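Local coordinates for iron-only hydrogenase system regulator (Thermotoga maritima, PDB 2NZC), which is of unknown function but is probably a small ACT-like regulator linked to the iron-only hydrogenase system, at residues Tyr8-Val13 and Val77-Leu82; Ile35-Gly40 and Phe52-Thr57. All blocks are in the same frame, centred on the assembly; numbering follows the deposited sequence.

In the fold
Both contacts lie in the single antiparallel sheet of the chain, whose strand order is 35-43, 48-57, 6-15, 75-81. Interaction 1 pairs the first strand with the last and so brings the two ends of the chain together; interaction 2 is the hairpin formed by the two strands between them in sequence. Their centres lie about 9 Å apart, and strands 6-15 and 48-57 join them through backbone contacts, L10 O to L53 N at 2.8 Å and Y8 O to L55 N at 2.9 Å. Helices 18-30 and 59-69 pack on one face. The other face meets a second subunit at both contacts, while the 35-43 edge continues the sheet into a third.

Interaction 1: residues Tyr8-Val13 and Val77-Leu82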
ATOM      1  N   TYR D   8       6.890  -9.819  10.802  1.00 32.30           N
ATOM      2  CA  TYR D   8       7.487  -8.597  11.304  1.00 33.56           C
ATOM      3  C   TYR D   8       7.008  -7.465  10.464  1.00 34.08           C
ATOM      4  O   TYR D   8       6.772  -7.621   9.238  1.00 33.96           O
ATOM      5  CB  TYR D   8       9.023  -8.659  11.245  1.00 33.60           C
ATOM      6  CG  TYR D   8       9.620  -9.757  12.109  1.00 33.43           C
ATOM      7  CD1 TYR D   8       9.990  -9.517  13.434  1.00 34.91           C
ATOM      8  CD2 TYR D   8       9.806 -11.030  11.596  1.00 34.38           C
ATOM      9  CE1 TYR D   8      10.520 -10.549  14.228  1.00 34.45           C
ATOM     10  CE2 TYR D   8      10.343 -12.057  12.354  1.00 31.03           C
ATOM     11  CZ  TYR D   8      10.697 -11.808  13.669  1.00 33.62           C
ATOM     12  OH  TYR D   8      11.221 -12.829  14.406  1.00 33.24           O
ATOM     13  N   ILE D   9       6.881  -6.312  11.118  1.00 34.57           N
ATOM     14  CA  ILE D   9       6.622  -5.052  10.439  1.00 36.39           C
ATOM     15  C   ILE D   9       7.895  -4.168  10.483  1.00 36.63           C
ATOM     16  O   ILE D   9       8.524  -4.008  11.553  1.00 36.54           O
ATOM     17  CB  ILE D   9       5.456  -4.337  11.131  1.00 37.50           C
ATOM     18  CG1 ILE D   9       4.167  -5.135  10.942  1.00 37.53           C
ATOM     19  CG2 ILE D   9       5.303  -2.929  10.606  1.00 39.31           C
ATOM     20  CD1 ILE D   9       3.320  -5.174  12.188  1.00 38.68           C
ATOM     21  N   LEU D  10       8.254  -3.580   9.344  1.00 36.65           N
ATOM     22  CA  LEU D  10       9.376  -2.644   9.289  1.00 37.33           C
ATOM     23  C   LEU D  10       8.920  -1.320   8.721  1.00 37.22           C
ATOM     24  O   LEU D  10       8.261  -1.272   7.673  1.00 36.80           O
ATOM     25  CB  LEU D  10      10.482  -3.196   8.404  1.00 38.69           C
ATOM     26  CG  LEU D  10      11.568  -3.922   9.176  1.00 40.80           C
ATOM     27  CD1 LEU D  10      11.086  -5.325   9.336  1.00 44.53           C
ATOM     28  CD2 LEU D  10      12.855  -3.890   8.375  1.00 42.54           C
ATOM     29  N   THR D  11       9.245  -0.255   9.428  1.00 36.17           N
ATOM     30  CA  THR D  11       9.082   1.082   8.885  1.00 35.97           C
ATOM     31  C   THR D  11      10.453   1.710   8.716  1.00 35.67           C
ATOM     32  O   THR D  11      11.263   1.776   9.675  1.00 34.97           O
ATOM     33  CB  THR D  11       8.264   1.944   9.799  1.00 36.28           C
ATOM     34  OG1 THR D  11       8.952   2.023  11.049  1.00 39.65           O
ATOM     35  CG2 THR D  11       6.928   1.298  10.043  1.00 36.37           C
ATOM     36  N   ILE D  12      10.706   2.166   7.497  1.00 33.70           N
ATOM     37  CA  ILE D  12      11.959   2.783   7.124  1.00 33.72           C
ATOM     38  C   ILE D  12      11.652   4.220   6.718  1.00 33.23           C
ATOM     39  O   ILE D  12      10.761   4.463   5.897  1.00 32.80           O
ATOM     40  CB  ILE D  12      12.564   2.059   5.903  1.00 33.97           C
ATOM     41  CG1 ILE D  12      12.739   0.555   6.197  1.00 34.73           C
ATOM     42  CG2 ILE D  12      13.878   2.691   5.482  1.00 34.31           C
ATOM     43  CD1 ILE D  12      12.938  -0.266   4.981  1.00 33.43           C
ATOM     44  N   VAL D  13      12.389   5.167   7.276  1.00 32.52           N
ATOM     45  CA  VAL D  13      12.327   6.557   6.824  1.00 32.85           C
ATOM     46  C   VAL D  13      13.681   6.916   6.188  1.00 33.90           C
ATOM     47  O   VAL D  13      14.724   6.889   6.852  1.00 32.69           O
ATOM     48  CB  VAL D  13      11.968   7.513   7.987  1.00 32.80           C
ATOM     49  CG1 VAL D  13      12.007   8.953   7.540  1.00 30.71           C
ATOM     50  CG2 VAL D  13      10.564   7.157   8.544  1.00 32.36           C
ATOM     51  N   VAL D  77      15.225   3.118  10.888  1.00 32.32           N
ATOM     52  CA  VAL D  77      14.350   1.967  10.764  1.00 34.25           C
ATOM     53  C   VAL D  77      13.797   1.512  12.108  1.00 34.36           C
ATOM     54  O   VAL D  77      14.466   1.601  13.133  1.00 33.52           O
ATOM     55  CB  VAL D  77      15.021   0.817   9.964  1.00 34.36           C
ATOM     56  CG1 VAL D  77      16.307   0.412  10.613  1.00 35.87           C
ATOM     57  CG2 VAL D  77      14.037  -0.379   9.772  1.00 36.34           C
ATOM     58  N   LYS D  78      12.554   1.061  12.096  1.00 34.76           N
ATOM     59  CA  LYS D  78      11.931   0.540  13.286  1.00 36.29           C
ATOM     60  C   LYS D  78      11.381  -0.824  12.924  1.00 36.69           C
ATOM     61  O   LYS D  78      10.607  -0.962  11.963  1.00 35.34           O
ATOM     62  CB  LYS D  78      10.812   1.473  13.747  1.00 36.17           C
ATOM     63  CG  LYS D  78      10.144   1.104  15.064  1.00 39.46           C
ATOM     64  CD  LYS D  78      10.975   1.593  16.272  1.00 43.98           C
ATOM     65  CE  LYS D  78      10.086   2.110  17.398  1.00 45.95           C
ATOM     66  NZ  LYS D  78      10.210   1.352  18.682  1.00 48.48           N
ATOM     67  N   THR D  79      11.796  -1.828  13.686  1.00 37.56           N
ATOM     68  CA  THR D  79      11.389  -3.197  13.405  1.00 38.76           C
ATOM     69  C   THR D  79      10.547  -3.723  14.548  1.00 39.36           C
ATOM     70  O   THR D  79      10.960  -3.631  15.702  1.00 38.31           O
ATOM     71  CB  THR D  79      12.615  -4.110  13.189  1.00 38.90           C
ATOM     72  OG1 THR D  79      13.357  -3.666  12.043  1.00 40.04           O
ATOM     73  CG2 THR D  79      12.175  -5.561  12.990  1.00 39.92           C
ATOM     74  N   VAL D  80       9.370  -4.270  14.234  1.00 40.22           N
ATOM     75  CA  VAL D  80       8.524  -4.906  15.262  1.00 41.74           C
ATOM     76  C   VAL D  80       7.852  -6.231  14.861  1.00 41.96           C
ATOM     77  O   VAL D  80       7.295  -6.323  13.766  1.00 41.65           O
ATOM     78  CB  VAL D  80       7.411  -3.960  15.780  1.00 42.13           C
ATOM     79  CG1 VAL D  80       8.015  -2.710  16.415  1.00 43.80           C
ATOM     80  CG2 VAL D  80       6.459  -3.594  14.691  1.00 41.10           C
ATOM     81  N   PRO D  81       7.846  -7.231  15.770  1.00 42.27           N
ATOM     82  CA  PRO D  81       7.149  -8.476  15.456  1.00 42.66           C
ATOM     83  C   PRO D  81       5.646  -8.273  15.533  1.00 43.27           C
ATOM     84  O   PRO D  81       5.169  -7.460  16.333  1.00 42.63           O
ATOM     85  CB  PRO D  81       7.575  -9.441  16.574  1.00 42.73           C
ATOM     86  CG  PRO D  81       8.457  -8.689  17.496  1.00 42.89           C
ATOM     87  CD  PRO D  81       8.402  -7.234  17.140  1.00 42.71           C
ATOM     88  N   LEU D  82       4.915  -8.997  14.687  1.00 43.77           N
ATOM     89  CA  LEU D  82       3.471  -9.065  14.765  1.00 44.47           C
ATOM     90  C   LEU D  82       3.069  -9.651  16.121  1.00 45.60           C
ATOM     91  O   LEU D  82       2.085  -9.207  16.724  1.00 46.37           O
ATOM     92  CB  LEU D  82       2.930  -9.929  13.622  1.00 44.37           C
ATOM     93  CG  LEU D  82       1.413  -9.962  13.413  1.00 43.52           C
ATOM     94  CD1 LEU D  82       0.930  -8.627  12.866  1.00 41.57           C
ATOM     95  CD2 LEU D  82       0.983 -11.115  12.514  1.00 43.03           C
TER
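The first and last strands of an ACT-like sheet run antiparallel here, with I9 and T11 each hydrogen-bonded through both N-H and C=O to V80 and K78. I9 N reaches V80 O at 2.7 Å, nearly straight (174°), and V80 N returns to I9 O; T11 and K78 repeat the exchange. Y8, L10 and I12 alternate with them and face helix 59-69. L10 lies alongside T79, its CG 3.4 Å from T79 OG1 and its CD1 3.8 Å from T79 CG2, while CD2 meets V77 CG2 at 4.0 Å. T79 OG1 is hydrogen-bonded to S66 on the helix. Trimming L10 to an alanine removes both methyls and is likely to leave a gap between T79, V77 and I62 of the helix. Nearer the chain ends, the Y8 ring crosses P81 obliquely, CE1 3.9 Å from P81 CB. On the opposite face, I9 CB packs on V80 CG2, and T11 OG1, which chi1 of 60° sets between the backbone N and carbonyl carbon, comes to 3.3 Å from K78 CB. I9 and T11 also pack against the second subunit. A last strand laid antiparallel along the first, with both helices on one face, is the pattern of the βαββαβ ferredoxin-like fold of ACT domains.

Interaction 2: residues Ile35-Gly40 and Phe52-Thr57; sequences ILLRVG and FLVLKT
The F52 ring meets V39 at its edge: V39 CB lies near the ring plane, 3.9 Å from F52 CD2. The ring stacks with F52 of the second subunit, and I9 of that subunit also packs on it. The backbones of V39 and F52 exchange two hydrogen bonds, V39 N to F52 O at 2.9 Å and F52 N to V39 O at 2.8 Å. Beyond them L37 crosses V54, CB to CB at 4.1 Å, on the same face, which packs against the second subunit. Strands 35-43 and 48-57 form the β2-β3 hairpin of the ferredoxin-like fold, and a classic beta bulge interrupts it where L36 and L37 both face V54. V54 O takes a bond from L36 N at 2.7 Å and a weak one from L37 N at 3.4 Å. At the bulge, L36 CD1 rests 3.7 Å from K56 CB; the amine of K56 leads off to a salt bridge with E45 of the second subunit. The helix-facing side carries I35, R38, L53 and L55. R38 lies alongside L53, its CG 3.7 Å from L53 CD2. With CG anti to the backbone N (chi1 176°) and the chain extended to NE, the R38 guanidinium is carried past that leucine to helix 18-30, where NH2 is hydrogen-bonded to N25 OD1.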
ATOM      1  N   ILE D  35       9.809 -10.823   1.837  1.00 34.43           N
ATOM      2  CA  ILE D  35       9.002  -9.598   1.887  1.00 34.19           C
ATOM      3  C   ILE D  35       7.608  -9.908   1.333  1.00 33.20           C
ATOM      4  O   ILE D  35       7.468 -10.374   0.207  1.00 32.99           O
ATOM      5  CB  ILE D  35       9.650  -8.421   1.122  1.00 34.28           C
ATOM      6  CG1 ILE D  35      10.902  -7.929   1.866  1.00 33.46           C
ATOM      7  CG2 ILE D  35       8.640  -7.199   1.064  1.00 34.51           C
ATOM      8  CD1 ILE D  35      11.735  -6.840   1.100  1.00 35.54           C
ATOM      9  N   LEU D  36       6.574  -9.679   2.126  1.00 31.99           N
ATOM     10  CA  LEU D  36       5.223  -9.967   1.629  1.00 31.24           C
ATOM     11  C   LEU D  36       4.503  -8.737   1.129  1.00 30.69           C
ATOM     12  O   LEU D  36       3.480  -8.844   0.447  1.00 30.16           O
ATOM     13  CB  LEU D  36       4.387 -10.661   2.713  1.00 30.65           C
ATOM     14  CG  LEU D  36       4.991 -11.918   3.305  1.00 32.79           C
ATOM     15  CD1 LEU D  36       4.069 -12.436   4.434  1.00 34.79           C
ATOM     16  CD2 LEU D  36       5.150 -12.944   2.221  1.00 34.91           C
ATOM     17  N   LEU D  37       5.007  -7.569   1.517  1.00 31.22           N
ATOM     18  CA  LEU D  37       4.344  -6.321   1.177  1.00 30.93           C
ATOM     19  C   LEU D  37       5.346  -5.205   1.271  1.00 31.71           C
ATOM     20  O   LEU D  37       6.142  -5.153   2.220  1.00 30.96           O
ATOM     21  CB  LEU D  37       3.131  -6.056   2.116  1.00 32.01           C
ATOM     22  CG  LEU D  37       2.402  -4.724   1.878  1.00 30.37           C
ATOM     23  CD1 LEU D  37       1.756  -4.724   0.460  1.00 28.38           C
ATOM     24  CD2 LEU D  37       1.346  -4.351   2.957  1.00 31.19           C
ATOM     25  N   ARG D  38       5.339  -4.324   0.270  1.00 31.67           N
ATOM     26  CA  ARG D  38       6.198  -3.122   0.329  1.00 32.15           C
ATOM     27  C   ARG D  38       5.368  -1.927  -0.137  1.00 31.82           C
ATOM     28  O   ARG D  38       4.727  -1.985  -1.207  1.00 31.91           O
ATOM     29  CB  ARG D  38       7.451  -3.275  -0.548  1.00 32.24           C
ATOM     30  CG  ARG D  38       8.349  -1.987  -0.594  1.00 32.72           C
ATOM     31  CD  ARG D  38       9.714  -2.300  -1.271  1.00 35.26           C
ATOM     32  NE  ARG D  38      10.544  -1.097  -1.468  1.00 39.52           N
ATOM     33  CZ  ARG D  38      11.720  -1.087  -2.112  1.00 42.27           C
ATOM     34  NH1 ARG D  38      12.228  -2.210  -2.622  1.00 40.34           N
ATOM     35  NH2 ARG D  38      12.386   0.051  -2.266  1.00 42.89           N
ATOM     36  N   VAL D  39       5.343  -0.885   0.685  1.00 32.25           N
ATOM     37  CA  VAL D  39       4.668   0.384   0.318  1.00 33.17           C
ATOM     38  C   VAL D  39       5.684   1.509   0.451  1.00 33.10           C
ATOM     39  O   VAL D  39       6.271   1.681   1.517  1.00 35.02           O
ATOM     40  CB  VAL D  39       3.518   0.669   1.267  1.00 33.32           C
ATOM     41  CG1 VAL D  39       2.747   1.962   0.852  1.00 31.99           C
ATOM     42  CG2 VAL D  39       2.606  -0.558   1.371  1.00 33.10           C
ATOM     43  N   GLY D  40       5.858   2.259  -0.623  1.00 32.65           N
ATOM     44  CA  GLY D  40       6.756   3.408  -0.687  1.00 31.85           C
ATOM     45  C   GLY D  40       5.936   4.668  -0.888  1.00 30.50           C
ATOM     46  O   GLY D  40       5.142   4.757  -1.799  1.00 29.73           O
ATOM     47  N   PHE D  52       7.081   1.010   4.124  1.00 34.76           N
ATOM     48  CA  PHE D  52       6.516   0.052   5.042  1.00 35.26           C
ATOM     49  C   PHE D  52       6.752  -1.313   4.441  1.00 34.81           C
ATOM     50  O   PHE D  52       6.506  -1.503   3.239  1.00 34.62           O
ATOM     51  CB  PHE D  52       4.994   0.206   5.154  1.00 36.09           C
ATOM     52  CG  PHE D  52       4.520   1.563   5.632  1.00 38.55           C
ATOM     53  CD1 PHE D  52       4.601   1.909   6.969  1.00 41.56           C
ATOM     54  CD2 PHE D  52       3.885   2.438   4.756  1.00 37.79           C
ATOM     55  CE1 PHE D  52       4.110   3.139   7.416  1.00 41.10           C
ATOM     56  CE2 PHE D  52       3.400   3.672   5.213  1.00 36.00           C
ATOM     57  CZ  PHE D  52       3.518   3.998   6.522  1.00 35.69           C
ATOM     58  N   LEU D  53       7.182  -2.266   5.278  1.00 33.99           N
ATOM     59  CA  LEU D  53       7.384  -3.671   4.862  1.00 32.88           C
ATOM     60  C   LEU D  53       6.682  -4.606   5.842  1.00 32.37           C
ATOM     61  O   LEU D  53       6.646  -4.346   7.063  1.00 32.45           O
ATOM     62  CB  LEU D  53       8.898  -4.028   4.877  1.00 32.85           C
ATOM     63  CG  LEU D  53       9.864  -3.166   4.047  1.00 31.40           C
ATOM     64  CD1 LEU D  53      11.265  -3.648   4.264  1.00 35.43           C
ATOM     65  CD2 LEU D  53       9.577  -3.339   2.573  1.00 33.68           C
ATOM     66  N   VAL D  54       6.102  -5.670   5.301  1.00 31.82           N
ATOM     67  CA  VAL D  54       5.684  -6.842   6.086  1.00 30.60           C
ATOM     68  C   VAL D  54       6.582  -7.992   5.614  1.00 31.96           C
ATOM     69  O   VAL D  54       6.723  -8.211   4.403  1.00 30.72           O
ATOM     70  CB  VAL D  54       4.182  -7.204   5.864  1.00 29.76           C
ATOM     71  CG1 VAL D  54       3.812  -8.450   6.743  1.00 30.92           C
ATOM     72  CG2 VAL D  54       3.294  -6.012   6.252  1.00 30.29           C
ATOM     73  N   LEU D  55       7.208  -8.703   6.558  1.00 32.10           N
ATOM     74  CA  LEU D  55       8.019  -9.852   6.218  1.00 33.12           C
ATOM     75  C   LEU D  55       7.471 -11.008   6.985  1.00 33.08           C
ATOM     76  O   LEU D  55       6.892 -10.822   8.057  1.00 33.75           O
ATOM     77  CB  LEU D  55       9.478  -9.651   6.641  1.00 34.18           C
ATOM     78  CG  LEU D  55      10.272  -8.667   5.773  1.00 35.57           C
ATOM     79  CD1 LEU D  55      10.235  -7.280   6.367  1.00 37.89           C
ATOM     80  CD2 LEU D  55      11.691  -9.188   5.618  1.00 36.12           C
ATOM     81  N   LYS D  56       7.622 -12.204   6.437  1.00 32.99           N
ATOM     82  CA  LYS D  56       7.469 -13.400   7.248  1.00 32.24           C
ATOM     83  C   LYS D  56       8.796 -14.137   7.147  1.00 32.20           C
ATOM     84  O   LYS D  56       9.147 -14.648   6.094  1.00 31.57           O
ATOM     85  CB  LYS D  56       6.316 -14.271   6.777  1.00 32.71           C
ATOM     86  CG  LYS D  56       5.989 -15.398   7.772  1.00 31.29           C
ATOM     87  CD  LYS D  56       4.939 -16.331   7.232  1.00 34.91           C
ATOM     88  CE  LYS D  56       4.739 -17.516   8.153  1.00 36.39           C
ATOM     89  NZ  LYS D  56       4.227 -18.669   7.366  1.00 39.38           N
ATOM     90  N   THR D  57       9.558 -14.156   8.231  1.00 31.09           N
ATOM     91  CA  THR D  57      10.921 -14.629   8.122  1.00 30.55           C
ATOM     92  C   THR D  57      11.482 -15.128   9.447  1.00 30.08           C
ATOM     93  O   THR D  57      10.774 -15.199  10.451  1.00 29.60           O
ATOM     94  CB  THR D  57      11.844 -13.571   7.453  1.00 30.10           C
ATOM     95  OG1 THR D  57      13.040 -14.228   7.005  1.00 32.77           O
ATOM     96  CG2 THR D  57      12.195 -12.470   8.406  1.00 32.71           C
TER